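Local coordinates for protein Exo-beta-1,4-mannosidase (Rhizomucor miehei, PDB 4LYP) that probably hydrolyses terminal beta-mannose residues from beta-1,4-linked mannosides, as a fungal family 5 glycoside hydrolase with a TIM-barrel fold, at residues A[50-62]-A[436-448]. Numbering follows the deposited sequence.
With GAI (guanidine), chain D.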
ATOM      1  N   ARG A  50      -8.978 -14.704  11.965  1.00  9.44           N
ATOM      2  CA  ARG A  50      -8.640 -13.874  13.135  1.00 10.12           C
ATOM      3  C   ARG A  50      -9.704 -14.210  14.190  1.00  9.68           C
ATOM      4  O   ARG A  50     -10.902 -14.333  13.803  1.00  9.89           O
ATOM      5  CB  ARG A  50      -8.666 -12.359  12.796  1.00 10.01           C
ATOM      6  CG  ARG A  50      -7.942 -11.571  13.874  1.00  9.78           C
ATOM      7  CD  ARG A  50      -8.117 -10.075  13.647  1.00  9.36           C
ATOM      8  NE  ARG A  50      -7.192  -9.351  14.536  1.00  9.37           N
ATOM      9  CZ  ARG A  50      -7.266  -8.066  14.865  1.00  8.28           C
ATOM     10  NH1 ARG A  50      -8.323  -7.311  14.487  1.00  9.72           N
ATOM     11  NH2 ARG A  50      -6.250  -7.509  15.556  1.00  9.04           N
ATOM     12  N   TYR A  51      -9.292 -14.361  15.457  1.00 10.76           N
ATOM     13  CA  TYR A  51     -10.299 -14.669  16.498  1.00 12.74           C
ATOM     14  C   TYR A  51     -11.058 -15.951  16.164  1.00 12.36           C
ATOM     15  O   TYR A  51     -12.236 -16.072  16.559  1.00 13.70           O
ATOM     16  CB  TYR A  51     -11.251 -13.509  16.804  1.00 13.77           C
ATOM     17  CG  TYR A  51     -10.631 -12.181  17.114  1.00 14.03           C
ATOM     18  CD1 TYR A  51      -9.871 -12.008  18.274  1.00 16.06           C
ATOM     19  CD2 TYR A  51     -10.801 -11.105  16.215  1.00 15.50           C
ATOM     20  CE1 TYR A  51      -9.310 -10.747  18.573  1.00 17.53           C
ATOM     21  CE2 TYR A  51     -10.229  -9.855  16.515  1.00 19.55           C
ATOM     22  CZ  TYR A  51      -9.459  -9.697  17.625  1.00 17.69           C
ATOM     23  OH  TYR A  51      -8.928  -8.467  17.991  1.00 23.07           O
ATOM     24  N   GLY A  52     -10.389 -16.912  15.526  1.00 13.19           N
ATOM     25  CA  GLY A  52     -11.043 -18.228  15.266  1.00 14.53           C
ATOM     26  C   GLY A  52     -12.089 -18.179  14.187  1.00 11.85           C
ATOM     27  O   GLY A  52     -12.819 -19.161  14.042  1.00 14.74           O
ATOM     28  N   GLU A  53     -12.165 -17.087  13.429  1.00 10.52           N
ATOM     29  CA  GLU A  53     -13.199 -16.928  12.371  1.00 10.14           C
ATOM     30  C   GLU A  53     -12.575 -16.449  11.073  1.00  8.79           C
ATOM     31  O   GLU A  53     -11.495 -15.835  11.094  1.00  9.75           O
ATOM     32  CB  GLU A  53     -14.273 -15.918  12.783  1.00 10.36           C
ATOM     33  CG  GLU A  53     -15.025 -16.371  14.023  1.00 11.63           C
ATOM     34  CD  GLU A  53     -15.934 -15.292  14.543  1.00 13.63           C
ATOM     35  OE1 GLU A  53     -16.119 -14.227  14.002  1.00 13.07           O
ATOM     36  OE2 GLU A  53     -16.523 -15.581  15.610  1.00 17.73           O
ATOM     37  N   PRO A  54     -13.195 -16.708   9.939  1.00  9.10           N
ATOM     38  CA  PRO A  54     -12.704 -16.093   8.661  1.00  9.53           C
ATOM     39  C   PRO A  54     -12.511 -14.599   8.850  1.00  9.39           C
ATOM     40  O   PRO A  54     -13.242 -13.936   9.571  1.00  9.15           O
ATOM     41  CB  PRO A  54     -13.843 -16.423   7.683  1.00  9.87           C
ATOM     42  CG  PRO A  54     -14.401 -17.748   8.199  1.00 12.75           C
ATOM     43  CD  PRO A  54     -14.400 -17.539   9.748  1.00 10.77           C
ATOM     44  N   TYR A  55     -11.541 -14.076   8.065  1.00  9.00           N
ATOM     45  CA  TYR A  55     -11.234 -12.644   8.116  1.00  8.88           C
ATOM     46  C   TYR A  55     -11.087 -12.142   6.686  1.00  8.16           C
ATOM     47  O   TYR A  55     -10.208 -12.594   5.938  1.00  9.62           O
ATOM     48  CB  TYR A  55      -9.954 -12.444   8.946  1.00  8.87           C
ATOM     49  CG  TYR A  55      -9.549 -11.007   9.160  1.00  8.19           C
ATOM     50  CD1 TYR A  55     -10.294 -10.225  10.071  1.00  8.91           C
ATOM     51  CD2 TYR A  55      -8.455 -10.416   8.574  1.00  8.81           C
ATOM     52  CE1 TYR A  55      -9.956  -8.899  10.335  1.00  8.65           C
ATOM     53  CE2 TYR A  55      -8.068  -9.132   8.838  1.00  8.98           C
ATOM     54  CZ  TYR A  55      -8.824  -8.372   9.681  1.00  7.95           C
ATOM     55  OH  TYR A  55      -8.461  -7.052   9.913  1.00  9.59           O
ATOM     56  N   LEU A  56     -11.987 -11.262   6.254  1.00  7.80           N
ATOM     57  CA  LEU A  56     -11.934 -10.629   4.943  1.00  7.54           C
ATOM     58  C   LEU A  56     -11.465  -9.200   5.080  1.00  7.40           C
ATOM     59  O   LEU A  56     -11.695  -8.495   6.058  1.00  8.61           O
ATOM     60  CB  LEU A  56     -13.286 -10.710   4.235  1.00  8.34           C
ATOM     61  CG  LEU A  56     -13.698 -12.134   3.775  1.00 11.06           C
ATOM     62  CD1 LEU A  56     -15.100 -12.105   3.212  1.00 11.65           C
ATOM     63  CD2 LEU A  56     -12.830 -12.629   2.642  1.00 16.98           C
ATOM     64  N   ILE A  57     -10.780  -8.764   4.030  1.00  7.47           N
ATOM     65  CA  ILE A  57     -10.069  -7.454   4.035  1.00  7.24           C
ATOM     66  C   ILE A  57     -10.937  -6.332   3.457  1.00  6.19           C
ATOM     67  O   ILE A  57     -11.097  -6.203   2.233  1.00  7.53           O
ATOM     68  CB  ILE A  57      -8.724  -7.577   3.248  1.00  7.22           C
ATOM     69  CG1 ILE A  57      -7.861  -8.745   3.792  1.00  8.84           C
ATOM     70  CG2 ILE A  57      -7.998  -6.235   3.276  1.00  8.74           C
ATOM     71  CD1 ILE A  57      -7.542  -8.685   5.310  1.00 10.16           C
ATOM     72  N   ARG A  58     -11.493  -5.556   4.389  1.00  6.55           N
ATOM     73  CA  ARG A  58     -12.274  -4.364   4.062  1.00  7.19           C
ATOM     74  C   ARG A  58     -11.308  -3.192   4.106  1.00  6.23           C
ATOM     75  O   ARG A  58     -11.233  -2.465   5.117  1.00  7.44           O
ATOM     76  CB  ARG A  58     -13.408  -4.204   5.088  1.00  7.67           C
ATOM     77  CG  ARG A  58     -14.484  -5.277   4.964  1.00  8.81           C
ATOM     78  CD  ARG A  58     -15.492  -5.160   6.116  1.00 10.24           C
ATOM     79  NE  ARG A  58     -14.991  -5.710   7.377  1.00  9.45           N
ATOM     80  CZ  ARG A  58     -15.197  -5.171   8.596  1.00  9.57           C
ATOM     81  NH1 ARG A  58     -15.666  -3.943   8.754  1.00 12.72           N
ATOM     82  NH2 ARG A  58     -14.901  -5.913   9.669  1.00 11.04           N
ATOM     83  N   GLY A  59     -10.455  -3.068   3.080  1.00  6.66           N
ATOM     84  CA  GLY A  59      -9.239  -2.323   3.256  1.00  7.30           C
ATOM     85  C   GLY A  59      -9.189  -0.990   2.554  1.00  6.27           C
ATOM     86  O   GLY A  59      -9.930  -0.666   1.610  1.00  6.86           O
ATOM     87  N   ALA A  60      -8.198  -0.218   3.026  1.00  6.52           N
ATOM     88  CA  ALA A  60      -7.797   1.043   2.331  1.00  6.44           C
ATOM     89  C   ALA A  60      -6.279   1.162   2.349  1.00  5.58           C
ATOM     90  O   ALA A  60      -5.620   0.556   3.233  1.00  6.62           O
ATOM     91  CB  ALA A  60      -8.373   2.280   3.031  1.00  7.37           C
ATOM     92  N   ASN A  61      -5.724   1.982   1.482  1.00  5.95           N
ATOM     93  CA  ASN A  61      -4.326   2.424   1.608  1.00  5.70           C
ATOM     94  C   ASN A  61      -4.306   3.783   2.317  1.00  5.52           C
ATOM     95  O   ASN A  61      -5.093   4.690   2.020  1.00  6.55           O
ATOM     96  CB  ASN A  61      -3.688   2.590   0.236  1.00  6.15           C
ATOM     97  CG  ASN A  61      -3.299   1.244  -0.344  1.00  5.63           C
ATOM     98  OD1 ASN A  61      -2.190   0.740  -0.066  1.00  6.38           O
ATOM     99  ND2 ASN A  61      -4.183   0.632  -1.129  1.00  5.69           N
ATOM    100  N   TYR A  62      -3.371   3.897   3.262  1.00  6.35           N
ATOM    101  CA  TYR A  62      -3.187   5.115   4.077  1.00  5.97           C
ATOM    102  C   TYR A  62      -1.702   5.234   4.393  1.00  6.08           C
ATOM    103  O   TYR A  62      -1.272   5.273   5.559  1.00  6.87           O
ATOM    104  CB  TYR A  62      -4.051   5.001   5.335  1.00  6.80           C
ATOM    105  CG  TYR A  62      -4.226   6.304   6.124  1.00  6.25           C
ATOM    106  CD1 TYR A  62      -4.866   7.406   5.516  1.00  7.54           C
ATOM    107  CD2 TYR A  62      -3.847   6.400   7.459  1.00  6.94           C
ATOM    108  CE1 TYR A  62      -5.065   8.608   6.208  1.00  7.90           C
ATOM    109  CE2 TYR A  62      -4.093   7.563   8.155  1.00  7.06           C
ATOM    110  CZ  TYR A  62      -4.671   8.645   7.533  1.00  7.27           C
ATOM    111  OH  TYR A  62      -4.844   9.801   8.286  1.00  7.98           O
ATOM    112  N   TYR A 436     -19.713  -1.691  -0.027  1.00  8.27           N
ATOM    113  CA  TYR A 436     -18.861  -2.820  -0.260  1.00  8.17           C
ATOM    114  C   TYR A 436     -18.373  -3.487   1.023  1.00  7.51           C
ATOM    115  O   TYR A 436     -18.425  -4.694   1.203  1.00  8.23           O
ATOM    116  CB  TYR A 436     -17.638  -2.414  -1.112  1.00  8.26           C
ATOM    117  CG  TYR A 436     -16.487  -3.430  -1.054  1.00  7.60           C
ATOM    118  CD1 TYR A 436     -16.602  -4.681  -1.634  1.00  7.84           C
ATOM    119  CD2 TYR A 436     -15.280  -3.045  -0.514  1.00  8.32           C
ATOM    120  CE1 TYR A 436     -15.521  -5.513  -1.691  1.00  7.65           C
ATOM    121  CE2 TYR A 436     -14.202  -3.884  -0.542  1.00  8.40           C
ATOM    122  CZ  TYR A 436     -14.315  -5.115  -1.197  1.00  8.73           C
ATOM    123  OH  TYR A 436     -13.212  -5.970  -1.289  1.00 10.42           O
ATOM    124  N   ASN A 437     -17.901  -2.639   1.948  1.00  7.40           N
ATOM    125  CA  ASN A 437     -17.400  -3.175   3.200  1.00  7.94           C
ATOM    126  C   ASN A 437     -18.520  -3.891   3.944  1.00  8.13           C
ATOM    127  O   ASN A 437     -18.275  -4.956   4.541  1.00  8.53           O
ATOM    128  CB  ASN A 437     -16.746  -2.069   4.014  1.00  8.04           C
ATOM    129  CG  ASN A 437     -15.439  -1.594   3.411  1.00  7.72           C
ATOM    130  OD1 ASN A 437     -14.731  -2.334   2.756  1.00  8.28           O
ATOM    131  ND2 ASN A 437     -15.094  -0.325   3.679  1.00  9.12           N
ATOM    132  N   ALA A 438     -19.734  -3.312   3.938  1.00  8.56           N
ATOM    133  CA  ALA A 438     -20.889  -4.014   4.554  1.00  8.51           C
ATOM    134  C   ALA A 438     -21.130  -5.353   3.842  1.00  8.65           C
ATOM    135  O   ALA A 438     -21.372  -6.376   4.539  1.00  9.28           O
ATOM    136  CB  ALA A 438     -22.090  -3.109   4.519  1.00  9.71           C
ATOM    137  N   ASN A 439     -21.066  -5.383   2.522  1.00  8.88           N
ATOM    138  CA  ASN A 439     -21.296  -6.603   1.799  1.00  8.91           C
ATOM    139  C   ASN A 439     -20.219  -7.662   2.096  1.00  8.36           C
ATOM    140  O   ASN A 439     -20.523  -8.857   2.258  1.00  9.67           O
ATOM    141  CB  ASN A 439     -21.332  -6.333   0.299  1.00 10.88           C
ATOM    142  CG  ASN A 439     -22.536  -5.567  -0.150  1.00 12.85           C
ATOM    143  OD1 ASN A 439     -23.570  -5.506   0.566  1.00 17.22           O
ATOM    144  ND2 ASN A 439     -22.401  -4.896  -1.321  1.00 14.69           N
ATOM    145  N   LEU A 440     -18.964  -7.244   2.217  1.00  8.68           N
ATOM    146  CA  LEU A 440     -17.875  -8.191   2.459  1.00  8.85           C
ATOM    147  C   LEU A 440     -17.959  -8.682   3.891  1.00  8.54           C
ATOM    148  O   LEU A 440     -17.714  -9.887   4.139  1.00  9.41           O
ATOM    149  CB  LEU A 440     -16.558  -7.493   2.232  1.00 10.37           C
ATOM    150  CG  LEU A 440     -15.389  -8.427   1.954  1.00 11.34           C
ATOM    151  CD1 LEU A 440     -15.563  -9.169   0.602  1.00 13.03           C
ATOM    152  CD2 LEU A 440     -14.079  -7.631   1.862  1.00 12.38           C
ATOM    153  N   LEU A 441     -18.344  -7.828   4.845  1.00  7.94           N
ATOM    154  CA  LEU A 441     -18.540  -8.335   6.218  1.00  8.92           C
ATOM    155  C   LEU A 441     -19.698  -9.336   6.292  1.00  9.01           C
ATOM    156  O   LEU A 441     -19.564 -10.362   7.019  1.00  9.48           O
ATOM    157  CB  LEU A 441     -18.776  -7.170   7.189  1.00 10.42           C
ATOM    158  CG  LEU A 441     -18.976  -7.553   8.648  1.00 10.55           C
ATOM    159  CD1 LEU A 441     -17.805  -8.367   9.155  1.00 12.20           C
ATOM    160  CD2 LEU A 441     -19.194  -6.247   9.442  1.00 12.86           C
ATOM    161  N   LYS A 442     -20.783  -9.103   5.561  1.00  9.06           N
ATOM    162  CA  LYS A 442     -21.840 -10.071   5.517  1.00  9.82           C
ATOM    163  C   LYS A 442     -21.344 -11.441   5.004  1.00  9.45           C
ATOM    164  O   LYS A 442     -21.675 -12.486   5.543  1.00 10.75           O
ATOM    165  CB  LYS A 442     -23.003  -9.548   4.670  1.00 12.60           C
ATOM    166  CG  LYS A 442     -24.191 -10.498   4.606  1.00 21.07           C
ATOM    167  CD  LYS A 442     -25.311  -9.916   3.758  1.00 31.93           C
ATOM    168  CE  LYS A 442     -26.581 -10.769   3.758  1.00 50.44           C
ATOM    169  NZ  LYS A 442     -27.677 -10.157   4.607  1.00 67.68           N
ATOM    170  N   VAL A 443     -20.521 -11.426   3.979  1.00  9.87           N
ATOM    171  CA  VAL A 443     -19.920 -12.639   3.453  1.00 10.47           C
ATOM    172  C   VAL A 443     -19.081 -13.297   4.520  1.00  9.16           C
ATOM    173  O   VAL A 443     -19.128 -14.519   4.745  1.00 10.35           O
ATOM    174  CB  VAL A 443     -19.138 -12.428   2.135  1.00 10.05           C
ATOM    175  CG1 VAL A 443     -18.374 -13.666   1.767  1.00 11.26           C
ATOM    176  CG2 VAL A 443     -20.081 -12.010   1.009  1.00 13.53           C
ATOM    177  N   GLN A 444     -18.254 -12.501   5.202  1.00  9.60           N
ATOM    178  CA  GLN A 444     -17.378 -13.064   6.255  1.00  8.90           C
ATOM    179  C   GLN A 444     -18.244 -13.832   7.306  1.00  8.63           C
ATOM    180  O   GLN A 444     -17.879 -14.930   7.718  1.00  9.35           O
ATOM    181  CB  GLN A 444     -16.573 -11.986   6.978  1.00  8.62           C
ATOM    182  CG  GLN A 444     -15.594 -12.564   7.982  1.00  8.96           C
ATOM    183  CD  GLN A 444     -14.954 -11.470   8.799  1.00  8.84           C
ATOM    184  OE1 GLN A 444     -14.185 -10.625   8.286  1.00  9.07           O
ATOM    185  NE2 GLN A 444     -15.359 -11.391  10.046  1.00  9.66           N
ATOM    186  N   LYS A 445     -19.359 -13.225   7.712  1.00  9.49           N
ATOM    187  CA  LYS A 445     -20.264 -13.875   8.656  1.00  9.35           C
ATOM    188  C   LYS A 445     -20.857 -15.151   8.101  1.00  9.89           C
ATOM    189  O   LYS A 445     -20.843 -16.151   8.791  1.00 10.83           O
ATOM    190  CB  LYS A 445     -21.305 -12.878   9.132  1.00 11.30           C
ATOM    191  CG  LYS A 445     -20.711 -11.741   9.981  1.00 12.48           C
ATOM    192  CD  LYS A 445     -21.748 -10.703  10.441  1.00 15.12           C
ATOM    193  CE  LYS A 445     -21.079  -9.494  11.167  1.00 20.31           C
ATOM    194  NZ  LYS A 445     -21.880  -8.218  11.370  1.00 29.56           N
ATOM    195  N   GLU A 446     -21.292 -15.153   6.850  1.00 10.26           N
ATOM    196  CA  GLU A 446     -21.798 -16.412   6.248  1.00 10.12           C
ATOM    197  C   GLU A 446     -20.732 -17.477   6.292  1.00 10.62           C
ATOM    198  O   GLU A 446     -21.010 -18.662   6.614  1.00 12.13           O
ATOM    199  CB  GLU A 446     -22.214 -16.186   4.807  1.00 12.96           C
ATOM    200  CG  GLU A 446     -23.412 -15.333   4.575  1.00 13.93           C
ATOM    201  CD  GLU A 446     -24.635 -15.741   5.325  1.00 22.67           C
ATOM    202  OE1 GLU A 446     -24.823 -16.971   5.521  1.00 18.01           O
ATOM    203  OE2 GLU A 446     -25.383 -14.753   5.745  1.00 25.55           O
ATOM    204  N   LEU A 447     -19.476 -17.133   5.961  1.00  9.86           N
ATOM    205  CA  LEU A 447     -18.374 -18.085   5.958  1.00 10.12           C
ATOM    206  C   LEU A 447     -18.011 -18.551   7.329  1.00  9.94           C
ATOM    207  O   LEU A 447     -17.288 -19.562   7.445  1.00 10.99           O
ATOM    208  CB  LEU A 447     -17.152 -17.462   5.232  1.00 10.76           C
ATOM    209  CG  LEU A 447     -17.343 -17.094   3.790  1.00 12.22           C
ATOM    210  CD1 LEU A 447     -16.069 -16.398   3.264  1.00 12.76           C
ATOM    211  CD2 LEU A 447     -17.663 -18.344   2.936  1.00 13.65           C
ATOM    212  N   SER A 448     -18.482 -17.862   8.374  1.00  9.26           N
ATOM    213  CA  SER A 448     -18.125 -18.245   9.719  1.00  9.93           C
ATOM    214  C   SER A 448     -19.040 -19.331  10.313  1.00 10.50           C
ATOM    215  O   SER A 448     -18.705 -19.840  11.370  1.00 11.29           O
ATOM    216  CB  SER A 448     -18.240 -16.988  10.623  1.00  9.86           C
ATOM    217  OG  SER A 448     -17.358 -15.954  10.191  1.00  9.92           O
TER
HETATM  218  C   GAI D 502     -12.219 -16.543   3.810  1.00 21.04           C
HETATM  219  N1  GAI D 502     -12.738 -17.693   4.540  1.00 20.27           N
HETATM  220  N2  GAI D 502     -11.482 -16.339   2.596  1.00 16.58           N
HETATM  221  N3  GAI D 502     -12.342 -15.400   4.383  1.00 34.94           N
HETATM  222  O   HOH W   1     -16.882 -13.478  11.477  1.00 11.26           O
HETATM  223  O   HOH W   2     -14.487  -8.366   6.734  1.00 10.82           O
HETATM  224  O   HOH W   3     -13.459  -8.394   9.923  1.00 12.60           O
HETATM  225  O   HOH W   4     -12.794  -0.963   1.276  1.00  8.58           O
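The short strands 53-55 and 57-61 both run nearly antiparallel to helix 436-448, at 151° and 153°, with axes 7.4 and 8.5 Å from it at closest approach; Arg58 faces Asn437 at one end, and Pro54 and Glu53 face Ser448 at the other. Between these ends the amide of Gln444 bridges the segments: with CG anti to its backbone N (chi1 -175°) and the chain extended, it reaches the break between the two strands, where OE1 accepts the N-H of Leu56 (N to OE1 3.1 Å) in an almost straight bond, the donor tilted from the carbonyl plane. Two waters also donate to OE1, giving it three hydrogen bonds; both accept from the Arg58 guanidinium, in its plane, through NE and NH2. A third water joins Gln444 NE2, Glu53 OE1 and Ser448 OG. Leu56 packs its CB against Leu440 CG (3.9 Å) and CD1 against Val443 CG1, while its CD2 lies 3.3 Å from N3 of a bound guanidine that Pro54 and Leu447 also contact. Arg58 crosses Asn437 at an angle, its CB 3.3 Å from Asn437 OD1 and its CD 3.2 Å from Asn437 O; beyond them the bend at chi3 turns the guanidinium toward the waters and Leu441, whose methyls lie over one face, off its centre. Arg58 NH1 and Asn437 ND2 bond to Gly92 O and Met91 O respectively, tying both segments to the loop between helix 78-90 and strand 95-99. Strand 53-61 pairs in parallel with 95-99 and 386-394, and Tyr436 and Val443 touch helix 362-380; the C-terminal helix thus packs outside the TIM barrel, against its first strand.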